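Local coordinates for bacterial regulatory proteins, TetR family (Nitrosomonas europaea, PDB 3NI7), which probably binds DNA as a transcriptional regulator of the TetR family, through a predicted helix-turn-helix motif near its N-terminus, at residues Ala11-Ala16 / Leu46-Lys51; Val17-His22 / Glu26-Tyr31. All coordinates share one frame; numbering follows the deposited sequence.

Interaction 1: Ala11-Ala16 / Leu46-Lys51; sequences AIVDTA and LYFREK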
ATOM      1  N   ALA A  11       7.506 -20.529  21.385  1.00 85.41           N
ATOM      2  CA  ALA A  11       7.204 -20.024  22.709  1.00 84.18           C
ATOM      3  C   ALA A  11       7.766 -18.614  22.903  1.00 80.83           C
ATOM      4  O   ALA A  11       7.157 -17.764  23.567  1.00 80.55           O
ATOM      5  CB  ALA A  11       7.727 -20.931  23.702  1.00 85.76           C
ATOM      6  N   ILE A  12       8.906 -18.358  22.284  1.00 79.04           N
ATOM      7  CA  ILE A  12       9.475 -17.015  22.295  1.00 77.41           C
ATOM      8  C   ILE A  12       8.499 -16.088  21.585  1.00 76.78           C
ATOM      9  O   ILE A  12       8.038 -15.111  22.141  1.00 76.91           O
ATOM     10  CB  ILE A  12      10.903 -16.957  21.616  1.00 77.13           C
ATOM     11  CG1 ILE A  12      11.920 -17.752  22.424  1.00 78.72           C
ATOM     12  CG2 ILE A  12      11.401 -15.520  21.461  1.00 74.02           C
ATOM     13  CD1 ILE A  12      13.043 -18.319  21.553  1.00 79.94           C
ATOM     14  N   VAL A  13       8.155 -16.416  20.356  1.00 77.25           N
ATOM     15  CA  VAL A  13       7.282 -15.545  19.590  1.00 77.51           C
ATOM     16  C   VAL A  13       5.991 -15.291  20.351  1.00 78.24           C
ATOM     17  O   VAL A  13       5.611 -14.139  20.574  1.00 78.26           O
ATOM     18  CB  VAL A  13       6.953 -16.114  18.201  1.00 79.06           C
ATOM     19  CG1 VAL A  13       5.979 -15.236  17.539  1.00 79.27           C
ATOM     20  CG2 VAL A  13       8.207 -16.193  17.333  1.00 78.73           C
ATOM     21  N   ASP A  14       5.346 -16.364  20.791  1.00 79.66           N
ATOM     22  CA  ASP A  14       4.117 -16.214  21.571  1.00 81.19           C
ATOM     23  C   ASP A  14       4.350 -15.232  22.675  1.00 80.54           C
ATOM     24  O   ASP A  14       3.548 -14.332  22.893  1.00 81.71           O
ATOM     25  CB  ASP A  14       3.690 -17.532  22.185  1.00 83.53           C
ATOM     26  CG  ASP A  14       3.277 -18.536  21.150  1.00 86.98           C
ATOM     27  OD1 ASP A  14       3.099 -18.163  19.972  1.00 88.17           O
ATOM     28  OD2 ASP A  14       3.147 -19.722  21.490  1.00 92.43           O
ATOM     29  N   THR A  15       5.457 -15.416  23.371  1.00 79.67           N
ATOM     30  CA  THR A  15       5.733 -14.638  24.559  1.00 80.24           C
ATOM     31  C   THR A  15       5.891 -13.192  24.189  1.00 79.20           C
ATOM     32  O   THR A  15       5.307 -12.298  24.810  1.00 80.24           O
ATOM     33  CB  THR A  15       7.004 -15.146  25.241  1.00 80.30           C
ATOM     34  OG1 THR A  15       6.677 -16.384  25.887  1.00 83.31           O
ATOM     35  CG2 THR A  15       7.557 -14.123  26.260  1.00 80.45           C
ATOM     36  N   ALA A  16       6.689 -12.987  23.161  1.00 77.79           N
ATOM     37  CA  ALA A  16       6.985 -11.659  22.644  1.00 78.05           C
ATOM     38  C   ALA A  16       5.674 -10.941  22.343  1.00 79.44           C
ATOM     39  O   ALA A  16       5.488  -9.731  22.565  1.00 80.89           O
ATOM     40  CB  ALA A  16       7.768 -11.791  21.382  1.00 76.92           C
ATOM     41  N   LEU A  46      20.097 -17.150  21.360  1.00 85.65           N
ATOM     42  CA  LEU A  46      20.383 -18.259  20.452  1.00 87.08           C
ATOM     43  C   LEU A  46      19.408 -18.191  19.258  1.00 85.94           C
ATOM     44  O   LEU A  46      19.792 -18.329  18.104  1.00 87.71           O
ATOM     45  CB  LEU A  46      20.221 -19.599  21.147  1.00 87.39           C
ATOM     46  CG  LEU A  46      21.354 -20.120  22.053  1.00 92.54           C
ATOM     47  CD1 LEU A  46      20.839 -21.270  22.930  1.00 93.86           C
ATOM     48  CD2 LEU A  46      22.640 -20.581  21.323  1.00 93.90           C
ATOM     49  N   TYR A  47      18.132 -17.951  19.566  1.00 83.47           N
ATOM     50  CA  TYR A  47      17.074 -17.934  18.576  1.00 82.08           C
ATOM     51  C   TYR A  47      16.924 -16.592  17.934  1.00 81.97           C
ATOM     52  O   TYR A  47      16.811 -16.504  16.751  1.00 83.76           O
ATOM     53  CB  TYR A  47      15.752 -18.302  19.219  1.00 80.03           C
ATOM     54  CG  TYR A  47      15.802 -19.681  19.754  1.00 80.49           C
ATOM     55  CD1 TYR A  47      15.521 -20.767  18.943  1.00 81.75           C
ATOM     56  CD2 TYR A  47      16.180 -19.908  21.035  1.00 81.00           C
ATOM     57  CE1 TYR A  47      15.594 -22.047  19.400  1.00 84.30           C
ATOM     58  CE2 TYR A  47      16.232 -21.184  21.523  1.00 85.02           C
ATOM     59  CZ  TYR A  47      15.946 -22.265  20.681  1.00 86.86           C
ATOM     60  OH  TYR A  47      16.028 -23.581  21.108  1.00 92.47           O
ATOM     61  N   PHE A  48      16.878 -15.547  18.720  1.00 81.68           N
ATOM     62  CA  PHE A  48      16.680 -14.198  18.193  1.00 82.66           C
ATOM     63  C   PHE A  48      17.734 -13.239  18.732  1.00 85.45           C
ATOM     64  O   PHE A  48      17.811 -12.997  19.944  1.00 85.57           O
ATOM     65  CB  PHE A  48      15.265 -13.679  18.542  1.00 80.37           C
ATOM     66  CG  PHE A  48      14.159 -14.557  18.018  1.00 78.30           C
ATOM     67  CD1 PHE A  48      13.600 -15.524  18.802  1.00 76.86           C
ATOM     68  CD2 PHE A  48      13.740 -14.454  16.707  1.00 78.56           C
ATOM     69  CE1 PHE A  48      12.620 -16.360  18.291  1.00 77.10           C
ATOM     70  CE2 PHE A  48      12.794 -15.300  16.195  1.00 77.49           C
ATOM     71  CZ  PHE A  48      12.227 -16.251  16.986  1.00 76.58           C
ATOM     72  N   ARG A  49      18.547 -12.691  17.847  1.00 89.02           N
ATOM     73  CA  ARG A  49      19.541 -11.701  18.250  1.00 92.71           C
ATOM     74  C   ARG A  49      19.009 -10.263  18.198  1.00 93.96           C
ATOM     75  O   ARG A  49      19.609  -9.368  18.786  1.00 96.17           O
ATOM     76  CB  ARG A  49      20.792 -11.859  17.376  1.00 97.57           C
ATOM     77  CG  ARG A  49      21.419 -13.243  17.545  1.00 98.22           C
ATOM     78  CD  ARG A  49      22.611 -13.407  16.756  1.00103.63           C
ATOM     79  NE  ARG A  49      23.743 -12.743  17.391  1.00110.52           N
ATOM     80  CZ  ARG A  49      24.305 -11.608  16.973  1.00116.79           C
ATOM     81  NH1 ARG A  49      23.832 -10.956  15.915  1.00119.16           N
ATOM     82  NH2 ARG A  49      25.365 -11.122  17.620  1.00122.38           N
ATOM     83  N   GLU A  50      17.873 -10.059  17.513  1.00 93.12           N
ATOM     84  CA  GLU A  50      17.264  -8.720  17.291  1.00 94.71           C
ATOM     85  C   GLU A  50      15.752  -8.777  17.332  1.00 91.03           C
ATOM     86  O   GLU A  50      15.163  -9.805  17.054  1.00 89.22           O
ATOM     87  CB  GLU A  50      17.648  -8.160  15.921  1.00 99.48           C
ATOM     88  CG  GLU A  50      18.974  -7.420  15.832  1.00106.25           C
ATOM     89  CD  GLU A  50      19.212  -6.818  14.428  1.00114.41           C
ATOM     90  OE1 GLU A  50      18.232  -6.461  13.735  1.00115.83           O
ATOM     91  OE2 GLU A  50      20.378  -6.697  14.003  1.00120.92           O
ATOM     92  N   LYS A  51      15.136  -7.646  17.636  1.00111.20           N
ATOM     93  CA  LYS A  51      13.686  -7.535  17.730  1.00108.10           C
ATOM     94  C   LYS A  51      13.018  -7.748  16.340  1.00104.62           C
ATOM     95  O   LYS A  51      12.006  -8.456  16.193  1.00101.07           O
ATOM     96  CB  LYS A  51      13.360  -6.160  18.325  1.00111.32           C
ATOM     97  CG  LYS A  51      12.140  -6.108  19.221  1.00110.28           C
ATOM     98  CD  LYS A  51      12.026  -4.730  19.891  1.00113.25           C
ATOM     99  CE  LYS A  51      10.559  -4.303  20.064  1.00112.33           C
ATOM    100  NZ  LYS A  51      10.412  -3.043  20.847  1.00116.05           N
TER
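Ile12 and Val13 of the first helix meet Tyr47 and Phe48 in an apolar contact inside the small helical domain of a TetR-type regulator, where the end of the predicted helix-turn-helix motif folds back on helix 7-22. The buried surface is modest, 167 Å² over both sides, but three of the four touching residues are buried. Phe48 follows helix 41-47; its CB is directed toward helix 7-22, and the ring meets Ile12 and Val13. Ile12 CG2 comes obliquely to the CD1-CE1 side of the Phe48 ring, 3.5 Å from Phe48 CD1, and the two side chains lie antiparallel alongside one another. Further along the ring, Phe48 CZ meets Val13 CG2 at 4.0 Å, the two side chains crossing nearly at right angles. Ile12 also touches Leu54 and Ile33, and Val13 touches Ala57 and Trp58, so the same small core takes in helices 30-36 and 51-69. A serine in place of Phe48 would probably open a gap beside Ile12 CG2 and take the ring contact away from Val13 CG2. Ile12 CG2, anti to the backbone N, meets Phe48, while CG1, beside that N (chi1 -66°), carries CD1 to both aromatic residues. There the CD1 methyl approaches the Tyr47 ring obliquely, 3.6 Å from Tyr47 CD2, while also lying in the plane of the Phe48 ring at its edge.

Interaction 2: Val17-His22 / Glu26-Tyr31; sequences VELAAH and EAVRLY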
ATOM      1  N   VAL A  17       4.769 -11.713  21.790  1.00 79.82           N
ATOM      2  CA  VAL A  17       3.574 -11.147  21.224  1.00 81.09           C
ATOM      3  C   VAL A  17       2.547 -10.806  22.332  1.00 82.63           C
ATOM      4  O   VAL A  17       2.028  -9.676  22.396  1.00 83.40           O
ATOM      5  CB  VAL A  17       3.089 -12.073  20.140  1.00 81.36           C
ATOM      6  CG1 VAL A  17       1.705 -12.541  20.400  1.00 84.37           C
ATOM      7  CG2 VAL A  17       3.237 -11.380  18.848  1.00 82.05           C
ATOM      8  N   GLU A  18       2.334 -11.744  23.245  1.00 83.07           N
ATOM      9  CA  GLU A  18       1.608 -11.437  24.474  1.00 85.21           C
ATOM     10  C   GLU A  18       2.150 -10.201  25.195  1.00 85.48           C
ATOM     11  O   GLU A  18       1.414  -9.261  25.433  1.00 86.94           O
ATOM     12  CB  GLU A  18       1.579 -12.658  25.366  1.00 86.22           C
ATOM     13  CG  GLU A  18       0.487 -13.587  24.887  1.00 91.11           C
ATOM     14  CD  GLU A  18       0.717 -15.056  25.153  1.00 97.35           C
ATOM     15  OE1 GLU A  18       0.510 -15.492  26.336  1.00103.95           O
ATOM     16  OE2 GLU A  18       1.082 -15.757  24.158  1.00 98.14           O
ATOM     17  N   LEU A  19       3.444 -10.167  25.480  1.00 84.55           N
ATOM     18  CA  LEU A  19       4.018  -8.999  26.159  1.00 86.20           C
ATOM     19  C   LEU A  19       3.623  -7.692  25.486  1.00 87.23           C
ATOM     20  O   LEU A  19       3.259  -6.721  26.143  1.00 89.65           O
ATOM     21  CB  LEU A  19       5.551  -9.034  26.154  1.00 85.72           C
ATOM     22  CG  LEU A  19       6.436 -10.068  26.868  1.00 85.86           C
ATOM     23  CD1 LEU A  19       7.913  -9.889  26.526  1.00 85.50           C
ATOM     24  CD2 LEU A  19       6.208 -10.015  28.382  1.00 90.46           C
ATOM     25  N   ALA A  20       3.717  -7.683  24.165  1.00 86.12           N
ATOM     26  CA  ALA A  20       3.371  -6.500  23.368  1.00 88.31           C
ATOM     27  C   ALA A  20       1.923  -6.092  23.605  1.00 90.94           C
ATOM     28  O   ALA A  20       1.599  -4.924  23.816  1.00 93.43           O
ATOM     29  CB  ALA A  20       3.574  -6.765  21.870  1.00 86.86           C
ATOM     30  N   ALA A  21       1.062  -7.086  23.573  1.00 90.83           N
ATOM     31  CA  ALA A  21      -0.329  -6.842  23.813  1.00 94.17           C
ATOM     32  C   ALA A  21      -0.508  -6.019  25.080  1.00 97.15           C
ATOM     33  O   ALA A  21      -1.026  -4.918  25.043  1.00100.27           O
ATOM     34  CB  ALA A  21      -1.078  -8.145  23.939  1.00 94.00           C
ATOM     35  N   HIS A  22      -0.026  -6.526  26.205  1.00 97.48           N
ATOM     36  CA  HIS A  22      -0.283  -5.868  27.503  1.00101.13           C
ATOM     37  C   HIS A  22       0.346  -4.496  27.565  1.00102.50           C
ATOM     38  O   HIS A  22      -0.125  -3.623  28.285  1.00106.67           O
ATOM     39  CB  HIS A  22       0.283  -6.643  28.685  1.00101.18           C
ATOM     40  CG  HIS A  22      -0.213  -8.040  28.783  1.00101.91           C
ATOM     41  ND1 HIS A  22      -1.553  -8.346  28.878  1.00106.99           N
ATOM     42  CD2 HIS A  22       0.448  -9.216  28.808  1.00100.73           C
ATOM     43  CE1 HIS A  22      -1.692  -9.659  28.954  1.00107.61           C
ATOM     44  NE2 HIS A  22      -0.493 -10.209  28.910  1.00103.17           N
ATOM     45  N   GLU A  26       6.812  -1.550  20.778  1.00101.44           N
ATOM     46  CA  GLU A  26       7.968  -0.689  21.113  1.00104.44           C
ATOM     47  C   GLU A  26       8.573  -0.995  22.475  1.00102.91           C
ATOM     48  O   GLU A  26       9.779  -1.080  22.610  1.00103.23           O
ATOM     49  CB  GLU A  26       7.572   0.769  21.107  1.00110.14           C
ATOM     50  CG  GLU A  26       8.705   1.708  21.423  1.00115.78           C
ATOM     51  CD  GLU A  26       8.289   2.814  22.367  1.00122.52           C
ATOM     52  OE1 GLU A  26       7.239   3.474  22.102  1.00123.91           O
ATOM     53  OE2 GLU A  26       9.034   3.021  23.367  1.00125.65           O
ATOM     54  N   ALA A  27       7.721  -1.183  23.471  1.00101.92           N
ATOM     55  CA  ALA A  27       8.144  -1.510  24.833  1.00101.51           C
ATOM     56  C   ALA A  27       8.821  -2.887  24.987  1.00 97.97           C
ATOM     57  O   ALA A  27       9.468  -3.170  26.040  1.00 97.94           O
ATOM     58  CB  ALA A  27       6.953  -1.438  25.758  1.00101.99           C
ATOM     59  N   VAL A  28       8.695  -3.742  23.969  1.00 94.99           N
ATOM     60  CA  VAL A  28       9.138  -5.118  24.132  1.00 92.23           C
ATOM     61  C   VAL A  28      10.655  -5.254  24.020  1.00 93.03           C
ATOM     62  O   VAL A  28      11.236  -4.906  22.988  1.00 94.81           O
ATOM     63  CB  VAL A  28       8.553  -6.048  23.083  1.00 89.44           C
ATOM     64  CG1 VAL A  28       9.250  -7.412  23.180  1.00 88.15           C
ATOM     65  CG2 VAL A  28       7.073  -6.184  23.250  1.00 88.90           C
ATOM     66  N   ARG A  29      11.280  -5.770  25.080  1.00 92.69           N
ATOM     67  CA  ARG A  29      12.707  -6.129  25.086  1.00 92.62           C
ATOM     68  C   ARG A  29      12.909  -7.638  25.235  1.00 89.20           C
ATOM     69  O   ARG A  29      12.059  -8.342  25.796  1.00 87.47           O
ATOM     70  CB  ARG A  29      13.420  -5.436  26.237  1.00 96.52           C
ATOM     71  CG  ARG A  29      13.388  -3.938  26.206  1.00101.96           C
ATOM     72  CD  ARG A  29      14.115  -3.365  25.002  1.00107.18           C
ATOM     73  NE  ARG A  29      13.832  -1.935  24.904  1.00113.48           N
ATOM     74  CZ  ARG A  29      12.697  -1.408  24.452  1.00113.47           C
ATOM     75  NH1 ARG A  29      11.713  -2.189  24.015  1.00109.69           N
ATOM     76  NH2 ARG A  29      12.550  -0.083  24.429  1.00117.92           N
ATOM     77  N   LEU A  30      14.039  -8.120  24.729  1.00 88.53           N
ATOM     78  CA  LEU A  30      14.374  -9.536  24.785  1.00 86.27           C
ATOM     79  C   LEU A  30      14.524 -10.028  26.220  1.00 87.64           C
ATOM     80  O   LEU A  30      14.097 -11.133  26.551  1.00 86.91           O
ATOM     81  CB  LEU A  30      15.661  -9.809  24.004  1.00 87.28           C
ATOM     82  CG  LEU A  30      15.506 -10.165  22.525  1.00 85.38           C
ATOM     83  CD1 LEU A  30      14.048 -10.415  22.181  1.00 79.43           C
ATOM     84  CD2 LEU A  30      16.088  -9.069  21.647  1.00 86.81           C
ATOM     85  N   TYR A  31      15.138  -9.210  27.068  1.00 90.36           N
ATOM     86  CA  TYR A  31      15.353  -9.596  28.455  1.00 92.19           C
ATOM     87  C   TYR A  31      14.013  -9.881  29.115  1.00 91.87           C
ATOM     88  O   TYR A  31      13.879 -10.825  29.892  1.00 92.33           O
ATOM     89  CB  TYR A  31      16.084  -8.489  29.214  1.00 95.48           C
TER
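Val28 meets Ala20 and Leu19 across the turn that joins the first helix to the second, and it carries most of this partly buried contact. The backbones come close here: the CA atoms of Ala20 and Val28 are 6.0 Å apart. From CA, the Val28 CB points toward helix 7-22 and splits into two methyls. CG1 lies anti to the backbone N (chi1 170°), which puts CG2 beside that N and anti to the carbonyl carbon. It is CG2 that does the touching. This methyl sits 3.7 Å from Ala20 CA and 3.8 Å from Ala20 CB, thus against both the helix backbone and its methyl side chain. On its other contact CG2 reaches Leu19 CB at 4.3 Å, a looser approach. Leu19 extends further, to Asp32, Ile33 and Arg36 of helix 30-36, and Ala20 is also covered by Trp25 and Val101.

Arg29 contributes a polar set of bonds within 26-31. Placed at the N-cap position of helix 30-36, it starts away from the first helix and folds back along its own segment. Its NH1 donates to Glu26 O over 2.6 Å, at an N-H...O angle of 159° and with the oxygen close to the guanidinium plane. A second bond from Arg29 NH1, to Val28 O, is weak. Val28 against helix 7-22 and Arg29 bonded to nearby carbonyls thus accompany the short connection from the first helix into the predicted helix-turn-helix of a TetR-type DNA-binding domain.

Overall arrangement
Interactions 1 and 2 have centres 10 Å apart and share helix 7-22, using successive parts of it. Interaction 2 is the local one, with three residues between its segments; interaction 1 has 29 residues between its segments and encloses it along the chain. Helix 7-22 therefore meets the predicted helix-turn-helix motif near its start and at its end, through residues 26-31 and 46-51. Lys51 links the two: its NZ hydrogen-bonds Trp25 O, forms a weak bond to Val28 O, and lies 3.5 Å from Arg29 NH1, a proximity of like charges. All four segments belong to the N-terminal TetR-type domain, consistent with one compact DNA-binding unit.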